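PDB 3K8U: putative ABC transporter, ATP-binding protein ComA from Streptococcus mutans, which probably belongs to the ABC transporters and is represented here by its C39 peptidase domain, a member of the papain-like cysteine peptidase clan CA. Local coordinates for residues A[67-72]-A[132-137]; A[82-87]-A[98-103]; A[106-111]-A[122-127]; A[15-20]-A[94-99]. One frame throughout, in Å; residues are numbered along the deposited sequence.

Interaction 1: A[67-72]-A[132-137]; sequences SIKADM and TGLAIF
Ile68 and Ala135 form a hydrogen-bonded pair of antiparallel strands: Ile68 N binds Ala135 O at 2.9 Å, and Ala135 N binds Ile68 O at the same length. The ladder continues past the regular strand with a third backbone bond, Ala70 N to Gly133 O, 2.7 Å. Glycine suits position 133 because the chain turns a corner there with a positive phi of 100°, and any CB would run into Ala70 O.

One side-chain bond joins the segments. Lys69 is bent at its second and third torsions, so its chain curls back and NZ reaches Thr132 O at 2.9 Å, from above the carbonyl plane rather than on a lone pair. Thr132 itself makes an ST turn, OG1 accepting from Leu134 N at 3.2 Å, which ties the hydroxyl across the corner; a weak bond joins the same OG1 to His87 O.

Apolar contacts lie on both faces. Beside Ile68, the small Ala135 leaves the isoleucine able to slant across to the next residue but one, where its CD1 meets Phe137 CE2 at 3.7 Å. On the face of Lys69 and Leu134, the lysine methylene CD lies 4.1 Å from Leu134 CD1, its charge remaining at the surface.

Strand 63-69 is an outermost strand of the sheet, and strand 134-140 separates it from 84-90, where Phe84 stacks on Phe137. Helix 51-60 covers Ser67, Leu134 and Ile136 through Ala51 and Val55.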
loop_
_atom_site.group_PDB
_atom_site.type_symbol
_atom_site.label_atom_id
_atom_site.label_comp_id
_atom_site.label_asym_id
_atom_site.label_seq_id
_atom_site.Cartn_x
_atom_site.Cartn_y
_atom_site.Cartn_z
ATOM N N SER A 67 7.020 -6.236 -7.941
ATOM C CA SER A 67 7.330 -6.285 -6.518
ATOM C C SER A 67 8.846 -6.287 -6.379
ATOM O O SER A 67 9.535 -7.100 -6.997
ATOM C CB SER A 67 6.743 -7.547 -5.886
ATOM O OG SER A 67 5.339 -7.574 -6.052
ATOM N N ILE A 68 9.364 -5.360 -5.585
ATOM C CA ILE A 68 10.802 -5.250 -5.402
ATOM C C ILE A 68 11.176 -5.145 -3.935
ATOM O O ILE A 68 10.335 -4.835 -3.086
ATOM C CB ILE A 68 11.360 -3.992 -6.114
ATOM C CG1 ILE A 68 10.692 -2.736 -5.549
ATOM C CG2 ILE A 68 11.125 -4.082 -7.623
ATOM C CD1 ILE A 68 11.550 -1.496 -5.609
ATOM N N LYS A 69 12.435 -5.457 -3.642
ATOM C CA LYS A 69 12.964 -5.342 -2.291
ATOM C C LYS A 69 13.859 -4.118 -2.373
ATOM O O LYS A 69 14.823 -4.092 -3.141
ATOM C CB LYS A 69 13.772 -6.580 -1.901
ATOM C CG LYS A 69 12.939 -7.851 -1.784
ATOM C CD LYS A 69 11.855 -7.736 -0.712
ATOM C CE LYS A 69 12.447 -7.555 0.682
ATOM N NZ LYS A 69 11.393 -7.529 1.737
ATOM N N ALA A 70 13.508 -3.086 -1.618
ATOM C CA ALA A 70 14.253 -1.838 -1.649
ATOM C C ALA A 70 14.713 -1.389 -0.274
ATOM O O ALA A 70 14.551 -2.101 0.710
ATOM C CB ALA A 70 13.391 -0.756 -2.293
ATOM N N ASP A 71 15.338 -0.218 -0.233
ATOM C CA ASP A 71 15.807 0.369 1.015
ATOM C C ASP A 71 15.442 1.855 0.991
ATOM O O ASP A 71 14.874 2.340 0.013
ATOM C CB ASP A 71 17.315 0.151 1.199
ATOM C CG ASP A 71 18.132 0.649 0.023
ATOM O OD1 ASP A 71 18.045 1.849 -0.292
ATOM O OD2 ASP A 71 18.856 -0.161 -0.593
ATOM N N MET A 72 15.807 2.590 2.033
ATOM C CA MET A 72 15.450 4.005 2.103
ATOM C C MET A 72 16.015 4.955 1.042
ATOM O O MET A 72 15.485 6.050 0.862
ATOM C CB MET A 72 15.684 4.550 3.513
ATOM C CG MET A 72 14.798 3.897 4.577
ATOM S SD MET A 72 13.010 4.111 4.311
ATOM C CE MET A 72 12.811 5.841 4.730
ATOM N N THR A 132 9.530 -3.674 5.639
ATOM C CA THR A 132 10.253 -4.905 5.330
ATOM C C THR A 132 11.157 -4.703 4.117
ATOM O O THR A 132 12.002 -5.546 3.822
ATOM C CB THR A 132 9.301 -6.073 4.976
ATOM O OG1 THR A 132 8.602 -5.770 3.760
ATOM C CG2 THR A 132 8.296 -6.325 6.100
ATOM N N GLY A 133 10.969 -3.585 3.422
ATOM C CA GLY A 133 11.734 -3.311 2.221
ATOM C C GLY A 133 10.919 -3.645 0.978
ATOM O O GLY A 133 11.260 -3.221 -0.126
ATOM N N LEU A 134 9.834 -4.397 1.151
ATOM C CA LEU A 134 8.985 -4.775 0.027
ATOM C C LEU A 134 8.136 -3.611 -0.458
ATOM O O LEU A 134 7.455 -2.949 0.332
ATOM C CB LEU A 134 8.069 -5.951 0.391
ATOM C CG LEU A 134 7.141 -6.413 -0.744
ATOM C CD1 LEU A 134 7.955 -7.074 -1.845
ATOM C CD2 LEU A 134 6.094 -7.377 -0.218
ATOM N N ALA A 135 8.197 -3.359 -1.763
ATOM C CA ALA A 135 7.420 -2.291 -2.387
ATOM C C ALA A 135 6.737 -2.866 -3.623
ATOM O O ALA A 135 7.346 -3.620 -4.381
ATOM C CB ALA A 135 8.324 -1.124 -2.780
ATOM N N ILE A 136 5.460 -2.547 -3.788
ATOM C CA ILE A 136 4.691 -3.021 -4.930
ATOM C C ILE A 136 4.256 -1.808 -5.733
ATOM O O ILE A 136 3.582 -0.914 -5.215
ATOM C CB ILE A 136 3.449 -3.840 -4.485
ATOM C CG1 ILE A 136 3.894 -5.057 -3.668
ATOM C CG2 ILE A 136 2.642 -4.298 -5.714
ATOM C CD1 ILE A 136 2.766 -5.778 -2.955
ATOM N N PHE A 137 4.687 -1.773 -6.992
ATOM C CA PHE A 137 4.363 -0.690 -7.911
ATOM C C PHE A 137 3.325 -1.161 -8.923
ATOM O O PHE A 137 3.431 -2.265 -9.465
ATOM C CB PHE A 137 5.629 -0.219 -8.641
ATOM C CG PHE A 137 6.618 0.489 -7.751
ATOM C CD1 PHE A 137 6.647 1.878 -7.692
ATOM C CD2 PHE A 137 7.500 -0.232 -6.953
ATOM C CE1 PHE A 137 7.534 2.540 -6.849
ATOM C CE2 PHE A 137 8.393 0.420 -6.106
ATOM C CZ PHE A 137 8.408 1.810 -6.050
#

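Interaction 2: A[82-87]-A[98-103]; sequences YPFIVH and YVVYGS
Phe84 O takes the N-H of Val100 at 2.8 Å, and Val99 CA adds a weaker CA-H contact to the same oxygen at 3.4 Å. Phe84 N returns a longer bond to Val100 O, 3.2 Å, while Val86 and Tyr98 form the second hydrogen-bonded pair of this antiparallel hairpin, with Val86 N to Tyr98 O at 3.0 Å.

Before the strand begins, a cis peptide bond joins Tyr82 to Pro83. One face of the Tyr82 ring lies over Gly102, whose CA sits 3.6 Å from the ring centroid in a CH-pi contact. Tyr101 and Gly102 together face Ile109 in a classic beta bulge, and glycine suits the almost fully extended backbone there (phi 174°, psi -171°).

Phe84 and Val100 run side by side. The phenylalanine holds CG between its backbone N and carbonyl carbon (chi1 59°), which turns one ring face to Val100 CB, 4.1 Å from the centroid. Branching at CB lets this valine meet two neighbours at once: CG1 approaches Tyr82 CE1, and CG2 packs 3.7 Å from Val86 CG2. On the other face, Pro83 CB touches Val99 CG1 at 3.8 Å.

The hairpin occupies the middle of the sheet, between strands 134-140 and 107-112. Val21 of helix 17-28 covers Ile85 and Val99, whereas Phe75 packs against Tyr82, Phe84 and Val100.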
loop_
_atom_site.group_PDB
_atom_site.type_symbol
_atom_site.label_atom_id
_atom_site.label_comp_id
_atom_site.label_asym_id
_atom_site.label_seq_id
_atom_site.Cartn_x
_atom_site.Cartn_y
_atom_site.Cartn_z
ATOM N N TYR A 82 5.038 7.849 -7.677
ATOM C CA TYR A 82 4.109 7.662 -6.571
ATOM C C TYR A 82 2.712 7.604 -7.183
ATOM O O TYR A 82 2.483 8.143 -8.265
ATOM C CB TYR A 82 4.186 8.843 -5.603
ATOM C CG TYR A 82 5.500 8.995 -4.875
ATOM C CD1 TYR A 82 5.769 8.258 -3.721
ATOM C CD2 TYR A 82 6.459 9.908 -5.312
ATOM C CE1 TYR A 82 6.960 8.433 -3.015
ATOM C CE2 TYR A 82 7.654 10.089 -4.615
ATOM C CZ TYR A 82 7.895 9.352 -3.470
ATOM O OH TYR A 82 9.063 9.542 -2.772
ATOM N N PRO A 83 1.762 6.942 -6.506
ATOM C CA PRO A 83 1.935 6.259 -5.223
ATOM C C PRO A 83 2.259 4.781 -5.419
ATOM O O PRO A 83 2.182 4.261 -6.534
ATOM C CB PRO A 83 0.557 6.423 -4.590
ATOM C CG PRO A 83 -0.347 6.192 -5.777
ATOM C CD PRO A 83 0.336 6.978 -6.893
ATOM N N PHE A 84 2.690 4.126 -4.346
ATOM C CA PHE A 84 2.963 2.695 -4.395
ATOM C C PHE A 84 2.658 2.061 -3.043
ATOM O O PHE A 84 2.370 2.761 -2.070
ATOM C CB PHE A 84 4.381 2.378 -4.898
ATOM C CG PHE A 84 5.481 2.976 -4.077
ATOM C CD1 PHE A 84 6.092 2.239 -3.066
ATOM C CD2 PHE A 84 5.940 4.263 -4.342
ATOM C CE1 PHE A 84 7.143 2.775 -2.334
ATOM C CE2 PHE A 84 6.992 4.809 -3.616
ATOM C CZ PHE A 84 7.595 4.065 -2.610
ATOM N N ILE A 85 2.688 0.735 -2.995
ATOM C CA ILE A 85 2.368 -0.003 -1.778
ATOM C C ILE A 85 3.601 -0.572 -1.088
ATOM O O ILE A 85 4.536 -1.001 -1.752
ATOM C CB ILE A 85 1.398 -1.154 -2.122
ATOM C CG1 ILE A 85 0.099 -0.576 -2.696
ATOM C CG2 ILE A 85 1.120 -2.027 -0.897
ATOM C CD1 ILE A 85 -0.778 -1.597 -3.396
ATOM N N VAL A 86 3.610 -0.540 0.245
ATOM C CA VAL A 86 4.719 -1.098 1.020
ATOM C C VAL A 86 4.208 -1.996 2.136
ATOM O O VAL A 86 3.112 -1.789 2.666
ATOM C CB VAL A 86 5.640 -0.006 1.645
ATOM C CG1 VAL A 86 6.392 0.740 0.551
ATOM C CG2 VAL A 86 4.835 0.964 2.509
ATOM N N HIS A 87 5.011 -2.998 2.482
ATOM C CA HIS A 87 4.674 -3.938 3.546
ATOM C C HIS A 87 5.364 -3.459 4.819
ATOM O O HIS A 87 6.589 -3.277 4.846
ATOM C CB HIS A 87 5.166 -5.344 3.167
ATOM C CG HIS A 87 4.785 -6.414 4.145
ATOM N ND1 HIS A 87 5.469 -7.608 4.240
ATOM C CD2 HIS A 87 3.797 -6.473 5.069
ATOM C CE1 HIS A 87 4.918 -8.355 5.181
ATOM N NE2 HIS A 87 3.903 -7.689 5.700
ATOM N N TYR A 98 0.937 0.052 3.713
ATOM C CA TYR A 98 0.678 1.487 3.609
ATOM C C TYR A 98 0.750 1.837 2.138
ATOM O O TYR A 98 1.319 1.096 1.328
ATOM C CB TYR A 98 1.792 2.338 4.231
ATOM C CG TYR A 98 1.986 2.317 5.725
ATOM C CD1 TYR A 98 0.970 1.930 6.594
ATOM C CD2 TYR A 98 3.203 2.731 6.270
ATOM C CE1 TYR A 98 1.162 1.958 7.976
ATOM C CE2 TYR A 98 3.407 2.762 7.641
ATOM C CZ TYR A 98 2.388 2.378 8.489
ATOM O OH TYR A 98 2.606 2.422 9.844
ATOM N N VAL A 99 0.174 2.982 1.803
ATOM C CA VAL A 99 0.283 3.520 0.463
ATOM C C VAL A 99 1.308 4.636 0.697
ATOM O O VAL A 99 1.295 5.269 1.757
ATOM C CB VAL A 99 -1.031 4.165 -0.024
ATOM C CG1 VAL A 99 -0.802 4.846 -1.366
ATOM C CG2 VAL A 99 -2.129 3.110 -0.150
ATOM N N VAL A 100 2.263 4.804 -0.214
ATOM C CA VAL A 100 3.236 5.879 -0.061
ATOM C C VAL A 100 2.928 6.895 -1.157
ATOM O O VAL A 100 2.951 6.566 -2.342
ATOM C CB VAL A 100 4.703 5.380 -0.160
ATOM C CG1 VAL A 100 5.663 6.555 0.010
ATOM C CG2 VAL A 100 4.973 4.352 0.924
ATOM N N TYR A 101 2.602 8.115 -0.743
ATOM C CA TYR A 101 2.230 9.187 -1.667
ATOM C C TYR A 101 3.354 10.129 -2.057
ATOM O O TYR A 101 3.305 10.748 -3.120
ATOM C CB TYR A 101 1.098 10.014 -1.066
ATOM C CG TYR A 101 -0.141 9.220 -0.755
ATOM C CD1 TYR A 101 -1.002 8.804 -1.771
ATOM C CD2 TYR A 101 -0.454 8.884 0.559
ATOM C CE1 TYR A 101 -2.147 8.069 -1.480
ATOM C CE2 TYR A 101 -1.589 8.153 0.858
ATOM C CZ TYR A 101 -2.430 7.748 -0.159
ATOM O OH TYR A 101 -3.541 7.006 0.154
ATOM N N GLY A 102 4.340 10.275 -1.182
ATOM C CA GLY A 102 5.443 11.164 -1.482
ATOM C C GLY A 102 6.389 11.328 -0.319
ATOM O O GLY A 102 6.300 10.612 0.680
ATOM N N SER A 103 7.318 12.266 -0.466
ATOM C CA SER A 103 8.297 12.549 0.570
ATOM C C SER A 103 8.571 14.044 0.623
ATOM O O SER A 103 8.616 14.714 -0.412
ATOM C CB SER A 103 9.600 11.796 0.297
ATOM O OG SER A 103 10.192 12.215 -0.920
#

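Interaction 3: A[106-111]-A[122-127]; sequences NQLIIG and MSKERF
Leu108 sets its CD1 methyl over one face of the Phe127 ring, 3.8 Å from the centroid and displaced toward the rim. Two torsions bring them together: Leu108 places CG anti to its carbonyl carbon (chi1 -62°), from where CD1 extends to the ring, whereas Phe127 turns CG away from its own N (chi1 -179°) and so reaches down from the helix to the strand. The two side chains cross at about a right angle, a branched methyl meeting a broad flat surface.

Lys124 is fully extended beyond CG and passes across Leu108, its CE 4.0 Å from Leu108 CD2. The methylenes pack against the leucine while NZ goes on to Asn105 O. Met122 is straight as far as SD, then bends at chi3 (-76°); this places CE 4.1 Å from Ile110 CD1, an unbranched, flexible chain fitting beside a stiffer one.

The backbone is a beta hairpin whose second strand runs directly into helix 124-130. Leu108 N to Met122 O, at 2.8 Å, is one of the two bonds of its hydrogen-bonded pair. Ser123 is the N-cap: OG accepts from Arg126 N at 3.1 Å, a role suited to a short hydroxyl side chain. Lys124 N, in the first turn of the helix, is instead satisfied by Asn106 O, just before the facing strand, at 3.0 Å.

At the surface, a water accepts from Glu125 N at 2.9 Å and, more weakly, from Asn106 ND2, so it bridges the first turn of the helix to the residue just before the strand; it also donates weakly to Glu125 OE2.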
loop_
_atom_site.group_PDB
_atom_site.type_symbol
_atom_site.label_atom_id
_atom_site.label_comp_id
_atom_site.label_asym_id
_atom_site.label_seq_id
_atom_site.Cartn_x
_atom_site.Cartn_y
_atom_site.Cartn_z
ATOM N N ASN A 106 12.479 15.226 5.971
ATOM C CA ASN A 106 12.900 13.977 6.593
ATOM C C ASN A 106 11.644 13.146 6.883
ATOM O O ASN A 106 11.631 12.302 7.783
ATOM C CB ASN A 106 13.664 14.280 7.889
ATOM C CG ASN A 106 14.283 13.044 8.516
ATOM O OD1 ASN A 106 14.916 12.233 7.836
ATOM N ND2 ASN A 106 14.103 12.895 9.823
ATOM N N GLN A 107 10.586 13.396 6.111
ATOM C CA GLN A 107 9.324 12.688 6.288
ATOM C C GLN A 107 8.712 12.168 4.996
ATOM O O GLN A 107 9.000 12.657 3.904
ATOM C CB GLN A 107 8.297 13.575 6.999
ATOM C CG GLN A 107 8.673 13.965 8.420
ATOM C CD GLN A 107 7.479 14.429 9.225
ATOM O OE1 GLN A 107 7.122 13.816 10.233
ATOM N NE2 GLN A 107 6.843 15.509 8.779
ATOM N N LEU A 108 7.867 11.156 5.142
ATOM C CA LEU A 108 7.167 10.551 4.021
ATOM C C LEU A 108 5.681 10.771 4.246
ATOM O O LEU A 108 5.236 10.856 5.388
ATOM C CB LEU A 108 7.425 9.044 3.989
ATOM C CG LEU A 108 8.869 8.581 3.808
ATOM C CD1 LEU A 108 8.939 7.072 3.899
ATOM C CD2 LEU A 108 9.388 9.067 2.468
ATOM N N ILE A 109 4.926 10.901 3.163
ATOM C CA ILE A 109 3.482 11.057 3.268
ATOM C C ILE A 109 2.940 9.658 2.991
ATOM O O ILE A 109 3.141 9.111 1.905
ATOM C CB ILE A 109 2.924 12.033 2.214
ATOM C CG1 ILE A 109 3.646 13.378 2.306
ATOM C CG2 ILE A 109 1.419 12.225 2.426
ATOM C CD1 ILE A 109 3.274 14.343 1.203
ATOM N N ILE A 110 2.322 9.052 3.997
ATOM C CA ILE A 110 1.786 7.704 3.841
ATOM C C ILE A 110 0.286 7.604 4.076
ATOM O O ILE A 110 -0.323 8.480 4.691
ATOM C CB ILE A 110 2.523 6.688 4.756
ATOM C CG1 ILE A 110 2.345 7.049 6.233
ATOM C CG2 ILE A 110 4.023 6.641 4.402
ATOM C CD1 ILE A 110 1.347 6.178 6.965
ATOM N N GLY A 111 -0.297 6.525 3.564
ATOM C CA GLY A 111 -1.715 6.280 3.728
ATOM C C GLY A 111 -1.879 4.955 4.437
ATOM O O GLY A 111 -1.546 3.902 3.893
ATOM N N MET A 122 5.045 10.720 8.215
ATOM C CA MET A 122 5.785 9.804 9.078
ATOM C C MET A 122 7.275 10.041 8.866
ATOM O O MET A 122 7.726 10.187 7.731
ATOM C CB MET A 122 5.440 8.347 8.728
ATOM C CG MET A 122 6.098 7.306 9.633
ATOM S SD MET A 122 5.610 5.588 9.262
ATOM C CE MET A 122 3.957 5.544 9.998
ATOM N N SER A 123 8.038 10.083 9.955
ATOM C CA SER A 123 9.474 10.301 9.841
ATOM C C SER A 123 10.091 9.125 9.093
ATOM O O SER A 123 9.591 7.997 9.171
ATOM C CB SER A 123 10.124 10.427 11.221
ATOM O OG SER A 123 10.128 9.188 11.904
ATOM N N LYS A 124 11.149 9.396 8.338
ATOM C CA LYS A 124 11.823 8.340 7.591
ATOM C C LYS A 124 12.391 7.288 8.541
ATOM O O LYS A 124 12.427 6.108 8.207
ATOM C CB LYS A 124 12.907 8.930 6.689
ATOM C CG LYS A 124 12.327 9.668 5.487
ATOM C CD LYS A 124 13.381 10.343 4.638
ATOM C CE LYS A 124 12.730 10.983 3.419
ATOM N NZ LYS A 124 13.634 11.913 2.701
ATOM N N GLU A 125 12.763 7.717 9.746
ATOM C CA GLU A 125 13.314 6.828 10.772
ATOM C C GLU A 125 12.274 5.808 11.227
ATOM O O GLU A 125 12.557 4.614 11.308
ATOM C CB GLU A 125 13.746 7.640 11.994
ATOM C CG GLU A 125 15.076 7.225 12.588
ATOM C CD GLU A 125 16.251 7.943 11.946
ATOM O OE1 GLU A 125 17.210 8.284 12.674
ATOM O OE2 GLU A 125 16.215 8.175 10.718
ATOM N N ARG A 126 11.082 6.299 11.560
ATOM C CA ARG A 126 9.978 5.452 12.013
ATOM C C ARG A 126 9.593 4.462 10.919
ATOM O O ARG A 126 9.431 3.265 11.174
ATOM C CB ARG A 126 8.759 6.315 12.356
ATOM C CG ARG A 126 7.521 5.527 12.778
ATOM C CD ARG A 126 7.524 5.225 14.264
ATOM N NE ARG A 126 7.438 6.454 15.053
ATOM C CZ ARG A 126 7.072 6.506 16.330
ATOM N NH1 ARG A 126 6.748 5.397 16.982
ATOM N NH2 ARG A 126 7.029 7.675 16.957
ATOM N N PHE A 127 9.425 4.978 9.705
ATOM C CA PHE A 127 9.055 4.150 8.564
ATOM C C PHE A 127 10.092 3.049 8.325
ATOM O O PHE A 127 9.743 1.883 8.141
ATOM C CB PHE A 127 8.918 5.010 7.314
ATOM C CG PHE A 127 8.518 4.238 6.096
ATOM C CD1 PHE A 127 7.191 3.877 5.895
ATOM C CD2 PHE A 127 9.467 3.869 5.148
ATOM C CE1 PHE A 127 6.814 3.157 4.765
ATOM C CE2 PHE A 127 9.101 3.153 4.019
ATOM C CZ PHE A 127 7.773 2.795 3.825
HETATM O O HOH W 1 13.623 10.304 10.592
#

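Interaction 4: A[15-20]-A[94-99]; sequences RDCGPA and LQHYYV
A chi1 of -163° carries Cys17 SG away from its own backbone N and toward the strand, and His96, with a similar chi1 of -160°, swings its imidazole round to meet it. The sulfur stands over the centre of the ring, 3.6 Å from the centroid and 12° off the normal.

The backbone of Tyr97 also meets the sulfur. Tyr97 N donates to Cys17 SG at 3.3 Å in a nearly straight bond, and Tyr97 O lies only 3.2 Å from the same SG. Cysteine suits the spot, since its short side chain puts one polarisable atom against both a ring and a peptide group. Next to it, Gly18 CA lies 4.2 Å from Tyr97 CD2; glycine fits here because CD of the following Pro19 leaves little room for a side chain.

At the ring's rim, His96 NE2 is hydrogen-bonded to Asp112 OD1. A cysteine at the N-terminus of a helix, a histidine on a facing strand and an aspartate bound to that histidine are consistent with the Cys-His-Asp triad expected of a C39 peptidase in clan CA. In this model the sulfur sits over the imidazole face and not in the plane of ND1, so the geometry is that of a sulfur-aromatic contact rather than an in-plane hydrogen bond between the two.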
loop_
_atom_site.group_PDB
_atom_site.type_symbol
_atom_site.label_atom_id
_atom_site.label_comp_id
_atom_site.label_asym_id
_atom_site.label_seq_id
_atom_site.Cartn_x
_atom_site.Cartn_y
_atom_site.Cartn_z
ATOM N N ARG A 15 -8.922 -7.542 8.762
ATOM C CA ARG A 15 -8.229 -8.335 7.748
ATOM C C ARG A 15 -8.126 -7.640 6.387
ATOM O O ARG A 15 -7.466 -8.150 5.486
ATOM C CB ARG A 15 -8.965 -9.665 7.545
ATOM C CG ARG A 15 -10.274 -9.525 6.747
ATOM C CD ARG A 15 -10.995 -10.855 6.568
ATOM N NE ARG A 15 -11.528 -11.368 7.827
ATOM C CZ ARG A 15 -12.076 -12.570 7.979
ATOM N NH1 ARG A 15 -12.169 -13.402 6.949
ATOM N NH2 ARG A 15 -12.530 -12.945 9.167
ATOM N N ASP A 16 -8.741 -6.468 6.255
ATOM C CA ASP A 16 -8.787 -5.758 4.974
ATOM C C ASP A 16 -7.731 -4.726 4.599
ATOM O O ASP A 16 -7.972 -3.917 3.704
ATOM C CB ASP A 16 -10.174 -5.127 4.786
ATOM C CG ASP A 16 -11.270 -6.159 4.589
ATOM O OD1 ASP A 16 -10.977 -7.263 4.089
ATOM O OD2 ASP A 16 -12.433 -5.854 4.919
ATOM N N CYS A 17 -6.555 -4.760 5.219
ATOM C CA CYS A 17 -5.536 -3.773 4.868
ATOM C C CYS A 17 -5.075 -3.912 3.414
ATOM O O CYS A 17 -4.854 -2.908 2.734
ATOM C CB CYS A 17 -4.333 -3.847 5.808
ATOM S SG CYS A 17 -3.313 -2.359 5.713
ATOM N N GLY A 18 -4.941 -5.154 2.949
ATOM C CA GLY A 18 -4.523 -5.414 1.577
ATOM C C GLY A 18 -5.529 -4.860 0.583
ATOM O O GLY A 18 -5.163 -4.124 -0.342
ATOM N N PRO A 19 -6.804 -5.259 0.704
ATOM C CA PRO A 19 -7.845 -4.766 -0.201
ATOM C C PRO A 19 -7.893 -3.236 -0.175
ATOM O O PRO A 19 -8.065 -2.599 -1.213
ATOM C CB PRO A 19 -9.115 -5.370 0.398
ATOM C CG PRO A 19 -8.646 -6.683 0.893
ATOM C CD PRO A 19 -7.316 -6.359 1.543
ATOM N N ALA A 20 -7.706 -2.652 1.011
ATOM C CA ALA A 20 -7.735 -1.199 1.172
ATOM C C ALA A 20 -6.637 -0.455 0.417
ATOM O O ALA A 20 -6.926 0.526 -0.270
ATOM C CB ALA A 20 -7.714 -0.820 2.648
ATOM N N LEU A 94 1.504 -8.904 10.969
ATOM C CA LEU A 94 2.443 -9.333 9.937
ATOM C C LEU A 94 1.967 -9.115 8.503
ATOM O O LEU A 94 2.710 -9.384 7.559
ATOM C CB LEU A 94 2.803 -10.808 10.141
ATOM C CG LEU A 94 3.626 -11.150 11.386
ATOM C CD1 LEU A 94 3.677 -12.657 11.578
ATOM C CD2 LEU A 94 5.031 -10.573 11.260
ATOM N N GLN A 95 0.740 -8.621 8.341
ATOM C CA GLN A 95 0.176 -8.369 7.018
ATOM C C GLN A 95 -0.468 -6.985 6.911
ATOM O O GLN A 95 -1.626 -6.844 6.509
ATOM C CB GLN A 95 -0.838 -9.458 6.639
ATOM C CG GLN A 95 -0.249 -10.862 6.515
ATOM C CD GLN A 95 0.629 -11.044 5.285
ATOM O OE1 GLN A 95 1.132 -10.076 4.704
ATOM N NE2 GLN A 95 0.811 -12.296 4.877
ATOM N N HIS A 96 0.283 -5.961 7.297
ATOM C CA HIS A 96 -0.207 -4.594 7.217
ATOM C C HIS A 96 0.548 -3.895 6.090
ATOM O O HIS A 96 1.713 -4.203 5.835
ATOM C CB HIS A 96 0.005 -3.849 8.538
ATOM C CG HIS A 96 -0.878 -2.650 8.690
ATOM N ND1 HIS A 96 -2.195 -2.745 9.088
ATOM C CD2 HIS A 96 -0.649 -1.336 8.458
ATOM C CE1 HIS A 96 -2.740 -1.542 9.090
ATOM N NE2 HIS A 96 -1.823 -0.670 8.712
ATOM N N TYR A 97 -0.121 -2.971 5.405
ATOM C CA TYR A 97 0.494 -2.247 4.297
ATOM C C TYR A 97 0.118 -0.778 4.350
ATOM O O TYR A 97 -0.897 -0.414 4.939
ATOM C CB TYR A 97 0.001 -2.796 2.945
ATOM C CG TYR A 97 0.261 -4.268 2.718
ATOM C CD1 TYR A 97 1.385 -4.696 2.018
ATOM C CD2 TYR A 97 -0.616 -5.234 3.217
ATOM C CE1 TYR A 97 1.637 -6.054 1.824
ATOM C CE2 TYR A 97 -0.376 -6.587 3.029
ATOM C CZ TYR A 97 0.750 -6.990 2.335
ATOM O OH TYR A 97 0.994 -8.332 2.163
ATOM N N TYR A 98 0.937 0.052 3.713
ATOM C CA TYR A 98 0.678 1.487 3.609
ATOM C C TYR A 98 0.750 1.837 2.138
ATOM O O TYR A 98 1.319 1.096 1.328
ATOM C CB TYR A 98 1.792 2.338 4.231
ATOM C CG TYR A 98 1.986 2.317 5.725
ATOM C CD1 TYR A 98 0.970 1.930 6.594
ATOM C CD2 TYR A 98 3.203 2.731 6.270
ATOM C CE1 TYR A 98 1.162 1.958 7.976
ATOM C CE2 TYR A 98 3.407 2.762 7.641
ATOM C CZ TYR A 98 2.388 2.378 8.489
ATOM O OH TYR A 98 2.606 2.422 9.844
ATOM N N VAL A 99 0.174 2.982 1.803
ATOM C CA VAL A 99 0.283 3.520 0.463
ATOM C C VAL A 99 1.308 4.636 0.697
ATOM O O VAL A 99 1.295 5.269 1.757
ATOM C CB VAL A 99 -1.031 4.165 -0.024
ATOM C CG1 VAL A 99 -0.802 4.846 -1.366
ATOM C CG2 VAL A 99 -2.129 3.110 -0.150
#

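All four contacts reach the same antiparallel sheet. Interaction 2, a central hairpin, and interaction 4, where a helix meets the sheet, are buried; interactions 1 and 3 lie at its two outermost strands and are only partly buried. Interactions 2 and 4 share Tyr98 and Val99 on strand 93-104. Interaction 1 borders interaction 2 through strand 134-140, and interaction 3 borders it on the other side through strand 107-112. Chemistry follows place: the edges add lysine, water and capping bonds to the backbone ladder, the middle relies on aromatic and valine packing, and 15-20 with 94-99 depends chiefly on one sulfur. Met72, at the end of 67-72, packs on Phe127, so segments of interactions 1 and 3 touch.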